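Local coordinates for effector protein Lem4 (lpg1101) (Legionella pneumophila subsp. pneumophila, PDB 6CGK) that acts, through the haloacid dehalogenase domain that this chain comprises, as a membrane-associated, metal-binding protein tyrosine phosphatase translocated by the bacterium as an effector, at residues L41-M55 and N96-E108. The protein carries 1 engineered substitution. Numbering follows the deposited sequence. Where two conformers were deposited one is given.
Sequences LCEALSTKATFDERM and NHENYIKALLEFE
In this haloacid dehalogenase domain, two short helices, 40-46 and 51-55, lie across helix 98-107, which follows strand 89-93 of the parallel sheet. Arg54 and Glu106 carry one end of the contact. The guanidinium grips the carboxylate side-on: NE meets Glu106 OE1 at 2.8 Å in a nearly straight bond (170°), while NH2 reaches the syn lone pair of Glu106 OE2. A bend at chi3 (-65°) turns the Arg54 head across helix 98-107, where Lys102 CB lies over one guanidinium face and the backbone of Thr50 and Phe51 over the other. Arg54 NH1 donates to Lys48 O, tying the salt bridge to the loop between the short helices. At this end Met55 SD also meets the edge of the Phe107 ring, a Met-aromatic contact. Nearer the middle, Asn99 ND2 donates to Ser46 O at 3.1 Å from above the carbonyl plane, and a water bridges the same oxygen to Asn99 N.

At the other end, Ser46 CB sits over the centre of the His97 ring, 3.3 Å from its centroid. In one of its two conformers Cys42 SG, anti to its own nitrogen (chi1 -176°), lies over one face of Tyr100 and at the edge of His97; Leu104 CD1 covers the opposite Tyr100 face. Between the two ends, Leu45 wedges CD2 against Ala103 CB (3.7 Å).

Asn96 links the contact to the active site: its ND2 is hydrogen-bonded to the magnesium ligand Asp25. Helix 58-62 packs against Leu41, Leu104 and Phe107, while Ile101 and Lys102 touch strand 116-118 and Leu105 meets helix 72-82.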
loop_
_atom_site.group_PDB
_atom_site.type_symbol
_atom_site.label_atom_id
_atom_site.label_comp_id
_atom_site.label_asym_id
_atom_site.label_seq_id
_atom_site.Cartn_x
_atom_site.Cartn_y
_atom_site.Cartn_z
ATOM N N LEU A 41 5.781 18.473 -6.860
ATOM C CA LEU A 41 6.710 17.411 -6.455
ATOM C C LEU A 41 6.271 16.056 -6.993
ATOM O O LEU A 41 7.099 15.260 -7.463
ATOM C CB LEU A 41 6.816 17.374 -4.933
ATOM C CG LEU A 41 7.629 16.218 -4.322
ATOM C CD1 LEU A 41 9.082 16.308 -4.771
ATOM C CD2 LEU A 41 7.548 16.231 -2.801
ATOM N N CYS A 42 4.965 15.777 -6.929
ATOM C CA CYS A 42 4.467 14.522 -7.450
ATOM C C CYS A 42 4.650 14.463 -8.969
ATOM O O CYS A 42 5.135 13.458 -9.494
ATOM C CB CYS A 42 3.014 14.384 -7.026
ATOM S SG CYS A 42 2.262 12.870 -7.483
ATOM N N GLU A 43 4.328 15.558 -9.680
ATOM C CA GLU A 43 4.547 15.562 -11.117
ATOM C C GLU A 43 6.039 15.402 -11.444
ATOM O O GLU A 43 6.404 14.683 -12.381
ATOM C CB GLU A 43 3.979 16.845 -11.711
ATOM C CG GLU A 43 4.410 17.052 -13.114
ATOM C CD GLU A 43 3.621 16.203 -14.098
ATOM O OE1 GLU A 43 4.112 16.077 -15.244
ATOM O OE2 GLU A 43 2.537 15.658 -13.735
ATOM N N ALA A 44 6.917 16.090 -10.703
ATOM C CA ALA A 44 8.345 15.982 -10.979
ATOM C C ALA A 44 8.852 14.553 -10.752
ATOM O O ALA A 44 9.629 14.021 -11.556
ATOM C CB ALA A 44 9.121 16.950 -10.082
ATOM N N LEU A 45 8.425 13.919 -9.670
ATOM C CA LEU A 45 8.918 12.555 -9.387
ATOM C C LEU A 45 8.330 11.512 -10.341
ATOM O O LEU A 45 8.914 10.430 -10.508
ATOM C CB LEU A 45 8.613 12.157 -7.944
ATOM C CG LEU A 45 9.654 12.682 -6.948
ATOM C CD1 LEU A 45 9.154 12.716 -5.504
ATOM C CD2 LEU A 45 10.937 11.859 -7.040
ATOM N N SER A 46 7.223 11.825 -11.001
ATOM C CA SER A 46 6.510 10.786 -11.751
ATOM C C SER A 46 7.404 10.116 -12.792
ATOM O O SER A 46 7.251 8.920 -13.081
ATOM C CB SER A 46 5.270 11.403 -12.430
ATOM O OG SER A 46 5.613 12.373 -13.436
ATOM N N THR A 47 8.309 10.876 -13.404
ATOM C CA THR A 47 9.136 10.357 -14.480
ATOM C C THR A 47 10.517 9.901 -14.005
ATOM O O THR A 47 11.388 9.621 -14.837
ATOM C CB THR A 47 9.283 11.411 -15.576
ATOM O OG1 THR A 47 9.758 12.637 -15.019
ATOM C CG2 THR A 47 7.938 11.707 -16.201
ATOM N N LYS A 48 10.746 9.856 -12.700
ATOM C CA LYS A 48 12.080 9.546 -12.166
ATOM C C LYS A 48 12.170 8.038 -11.927
ATOM O O LYS A 48 11.767 7.508 -10.874
ATOM C CB LYS A 48 12.354 10.343 -10.900
ATOM C CG LYS A 48 12.336 11.914 -11.126
ATOM C CD LYS A 48 13.190 12.324 -12.308
ATOM C CE LYS A 48 13.170 13.857 -12.518
ATOM N NZ LYS A 48 11.982 14.283 -13.361
ATOM N N ALA A 49 12.717 7.330 -12.919
ATOM C CA ALA A 49 12.556 5.882 -12.973
ATOM C C ALA A 49 13.713 5.135 -12.318
ATOM O O ALA A 49 13.714 3.902 -12.326
ATOM C CB ALA A 49 12.390 5.426 -14.429
ATOM N N THR A 50 14.694 5.833 -11.738
ATOM C CA THR A 50 15.761 5.148 -11.015
ATOM C C THR A 50 15.935 5.743 -9.619
ATOM O O THR A 50 15.559 6.889 -9.346
ATOM C CB THR A 50 17.112 5.236 -11.750
ATOM O OG1 THR A 50 17.574 6.589 -11.734
ATOM C CG2 THR A 50 16.976 4.790 -13.193
ATOM N N PHE A 51 16.508 4.926 -8.737
ATOM C CA PHE A 51 16.835 5.361 -7.378
ATOM C C PHE A 51 17.631 6.659 -7.391
ATOM O O PHE A 51 17.331 7.590 -6.628
ATOM C CB PHE A 51 17.604 4.234 -6.692
ATOM C CG PHE A 51 18.118 4.554 -5.309
ATOM C CD1 PHE A 51 17.285 4.483 -4.204
ATOM C CD2 PHE A 51 19.448 4.880 -5.121
ATOM C CE1 PHE A 51 17.775 4.730 -2.910
ATOM C CE2 PHE A 51 19.962 5.132 -3.838
ATOM C CZ PHE A 51 19.133 5.045 -2.720
ATOM N N ASP A 52 18.650 6.741 -8.258
ATOM C CA ASP A 52 19.507 7.925 -8.260
ATOM C C ASP A 52 18.723 9.175 -8.645
ATOM O O ASP A 52 18.976 10.264 -8.117
ATOM C CB ASP A 52 20.680 7.748 -9.230
ATOM C CG ASP A 52 21.714 6.747 -8.744
ATOM O OD1 ASP A 52 21.801 6.535 -7.525
ATOM O OD2 ASP A 52 22.449 6.189 -9.590
ATOM N N GLU A 53 17.801 9.048 -9.582
ATOM C CA GLU A 53 17.038 10.228 -9.982
ATOM C C GLU A 53 16.041 10.613 -8.901
ATOM O O GLU A 53 15.812 11.798 -8.641
ATOM C CB GLU A 53 16.306 9.973 -11.310
ATOM C CG GLU A 53 17.230 9.751 -12.494
ATOM C CD GLU A 53 16.463 9.479 -13.771
ATOM O OE1 GLU A 53 15.971 8.350 -13.937
ATOM O OE2 GLU A 53 16.330 10.407 -14.596
ATOM N N ARG A 54 15.402 9.623 -8.287
ATOM C CA ARG A 54 14.443 9.925 -7.235
ATOM C C ARG A 54 15.110 10.564 -6.025
ATOM O O ARG A 54 14.555 11.485 -5.423
ATOM C CB ARG A 54 13.705 8.637 -6.853
ATOM C CG ARG A 54 12.781 8.168 -7.966
ATOM C CD ARG A 54 11.957 6.944 -7.507
ATOM N NE ARG A 54 12.703 5.701 -7.223
ATOM C CZ ARG A 54 12.830 4.707 -8.105
ATOM N NH1 ARG A 54 12.333 4.844 -9.330
ATOM N NH2 ARG A 54 13.418 3.539 -7.750
ATOM N N MET A 55 16.275 10.055 -5.617
ATOM C CA MET A 55 16.863 10.481 -4.349
ATOM C C MET A 55 17.249 11.947 -4.364
ATOM O O MET A 55 17.446 12.552 -3.298
ATOM C CB MET A 55 18.082 9.614 -4.015
ATOM C CG MET A 55 17.672 8.188 -3.560
ATOM S SD MET A 55 16.659 8.253 -2.054
ATOM C CE MET A 55 17.483 9.609 -1.275
ATOM N N ASN A 96 -1.837 7.203 -7.704
ATOM C CA ASN A 96 -0.644 8.023 -7.860
ATOM C C ASN A 96 0.380 7.282 -8.732
ATOM O O ASN A 96 0.191 6.134 -9.135
ATOM C CB ASN A 96 -0.074 8.378 -6.483
ATOM C CG ASN A 96 0.652 9.711 -6.480
ATOM O OD1 ASN A 96 1.312 10.060 -7.451
ATOM N ND2 ASN A 96 0.467 10.485 -5.419
ATOM N N HIS A 97 1.464 7.969 -9.044
ATOM C CA HIS A 97 2.516 7.459 -9.916
ATOM C C HIS A 97 3.402 6.473 -9.184
ATOM O O HIS A 97 3.764 6.695 -8.028
ATOM C CB HIS A 97 3.418 8.609 -10.382
ATOM C CG HIS A 97 2.694 9.689 -11.113
ATOM N ND1 HIS A 97 2.307 9.568 -12.429
ATOM C CD2 HIS A 97 2.295 10.919 -10.709
ATOM C CE1 HIS A 97 1.700 10.681 -12.809
ATOM N NE2 HIS A 97 1.676 11.517 -11.783
ATOM N N GLU A 98 3.789 5.407 -9.896
ATOM C CA GLU A 98 4.685 4.404 -9.337
ATOM C C GLU A 98 5.971 5.023 -8.813
ATOM O O GLU A 98 6.503 4.604 -7.767
ATOM C CB GLU A 98 5.021 3.381 -10.414
ATOM C CG GLU A 98 5.788 2.223 -9.846
ATOM C CD GLU A 98 5.996 1.129 -10.862
ATOM O OE1 GLU A 98 5.336 1.165 -11.924
ATOM O OE2 GLU A 98 6.820 0.231 -10.601
ATOM N N ASN A 99 6.541 5.952 -9.573
ATOM C CA ASN A 99 7.835 6.497 -9.145
ATOM C C ASN A 99 7.698 7.443 -7.964
ATOM O O ASN A 99 8.664 7.638 -7.200
ATOM C CB ASN A 99 8.525 7.172 -10.323
ATOM C CG ASN A 99 9.049 6.149 -11.298
ATOM O OD1 ASN A 99 9.413 5.038 -10.885
ATOM N ND2 ASN A 99 9.060 6.487 -12.595
ATOM N N TYR A 100 6.537 8.062 -7.790
ATOM C CA TYR A 100 6.354 8.878 -6.589
ATOM C C TYR A 100 6.258 7.975 -5.366
ATOM O O TYR A 100 6.849 8.260 -4.312
ATOM C CB TYR A 100 5.100 9.732 -6.732
ATOM C CG TYR A 100 4.814 10.666 -5.577
ATOM C CD1 TYR A 100 5.570 11.835 -5.403
ATOM C CD2 TYR A 100 3.784 10.387 -4.669
ATOM C CE1 TYR A 100 5.294 12.713 -4.357
ATOM C CE2 TYR A 100 3.492 11.253 -3.628
ATOM C CZ TYR A 100 4.260 12.422 -3.476
ATOM O OH TYR A 100 3.979 13.313 -2.459
ATOM N N ILE A 101 5.495 6.889 -5.492
ATOM C CA ILE A 101 5.376 5.929 -4.399
ATOM C C ILE A 101 6.737 5.359 -4.047
ATOM O O ILE A 101 7.120 5.344 -2.876
ATOM C CB ILE A 101 4.354 4.840 -4.756
ATOM C CG1 ILE A 101 2.988 5.501 -4.910
ATOM C CG2 ILE A 101 4.430 3.693 -3.688
ATOM C CD1 ILE A 101 1.873 4.553 -5.529
ATOM N N LYS A 102 7.495 4.883 -5.046
ATOM C CA LYS A 102 8.829 4.343 -4.752
ATOM C C LYS A 102 9.726 5.389 -4.116
ATOM O O LYS A 102 10.507 5.081 -3.207
ATOM C CB LYS A 102 9.502 3.806 -6.023
ATOM C CG LYS A 102 8.826 2.541 -6.583
ATOM C CD LYS A 102 9.563 2.036 -7.815
ATOM C CE LYS A 102 9.033 0.696 -8.297
ATOM N NZ LYS A 102 9.738 0.332 -9.558
ATOM N N ALA A 103 9.663 6.635 -4.613
ATOM C CA ALA A 103 10.503 7.678 -4.056
ATOM C C ALA A 103 10.222 7.871 -2.574
ATOM O O ALA A 103 11.142 7.993 -1.763
ATOM C CB ALA A 103 10.270 9.000 -4.829
ATOM N N LEU A 104 8.947 7.977 -2.199
ATOM C CA LEU A 104 8.653 8.243 -0.787
ATOM C C LEU A 104 9.077 7.062 0.087
ATOM O O LEU A 104 9.650 7.256 1.165
ATOM C CB LEU A 104 7.157 8.529 -0.588
ATOM C CG LEU A 104 6.902 10.054 -0.660
ATOM C CD1 LEU A 104 7.364 10.631 -1.982
ATOM C CD2 LEU A 104 5.431 10.367 -0.424
ATOM N N LEU A 105 8.799 5.837 -0.352
ATOM C CA LEU A 105 9.327 4.677 0.377
ATOM C C LEU A 105 10.846 4.771 0.537
ATOM O O LEU A 105 11.394 4.530 1.627
ATOM C CB LEU A 105 8.929 3.405 -0.354
ATOM C CG LEU A 105 7.408 3.160 -0.394
ATOM C CD1 LEU A 105 7.043 2.024 -1.376
ATOM C CD2 LEU A 105 6.860 2.868 1.009
ATOM N N GLU A 106 11.556 5.087 -0.546
ATOM C CA GLU A 106 13.014 5.202 -0.465
ATOM C C GLU A 106 13.466 6.318 0.473
ATOM O O GLU A 106 14.443 6.159 1.213
ATOM C CB GLU A 106 13.598 5.395 -1.863
ATOM C CG GLU A 106 13.505 4.105 -2.674
ATOM C CD GLU A 106 13.523 4.312 -4.165
ATOM O OE1 GLU A 106 13.622 5.488 -4.623
ATOM O OE2 GLU A 106 13.413 3.286 -4.875
ATOM N N PHE A 107 12.804 7.479 0.418
ATOM C CA PHE A 107 13.135 8.580 1.311
ATOM C C PHE A 107 13.040 8.173 2.767
ATOM O O PHE A 107 13.727 8.744 3.613
ATOM C CB PHE A 107 12.179 9.771 1.090
ATOM C CG PHE A 107 12.237 10.409 -0.282
ATOM C CD1 PHE A 107 13.362 10.330 -1.090
ATOM C CD2 PHE A 107 11.124 11.092 -0.752
ATOM C CE1 PHE A 107 13.380 10.960 -2.365
ATOM C CE2 PHE A 107 11.134 11.748 -2.011
ATOM C CZ PHE A 107 12.251 11.652 -2.819
ATOM N N GLU A 108 12.129 7.250 3.088
ATOM C CA GLU A 108 11.932 6.789 4.451
ATOM C C GLU A 108 12.702 5.506 4.752
ATOM O O GLU A 108 12.524 4.925 5.831
ATOM C CB GLU A 108 10.435 6.571 4.699
ATOM C CG GLU A 108 9.604 7.819 4.432
ATOM C CD GLU A 108 9.669 8.802 5.567
ATOM O OE1 GLU A 108 10.156 8.388 6.633
ATOM O OE2 GLU A 108 9.253 9.983 5.411
HETATM O O HOH W 1 0.806 14.083 -11.663
HETATM O O HOH W 2 5.698 6.787 -12.232
#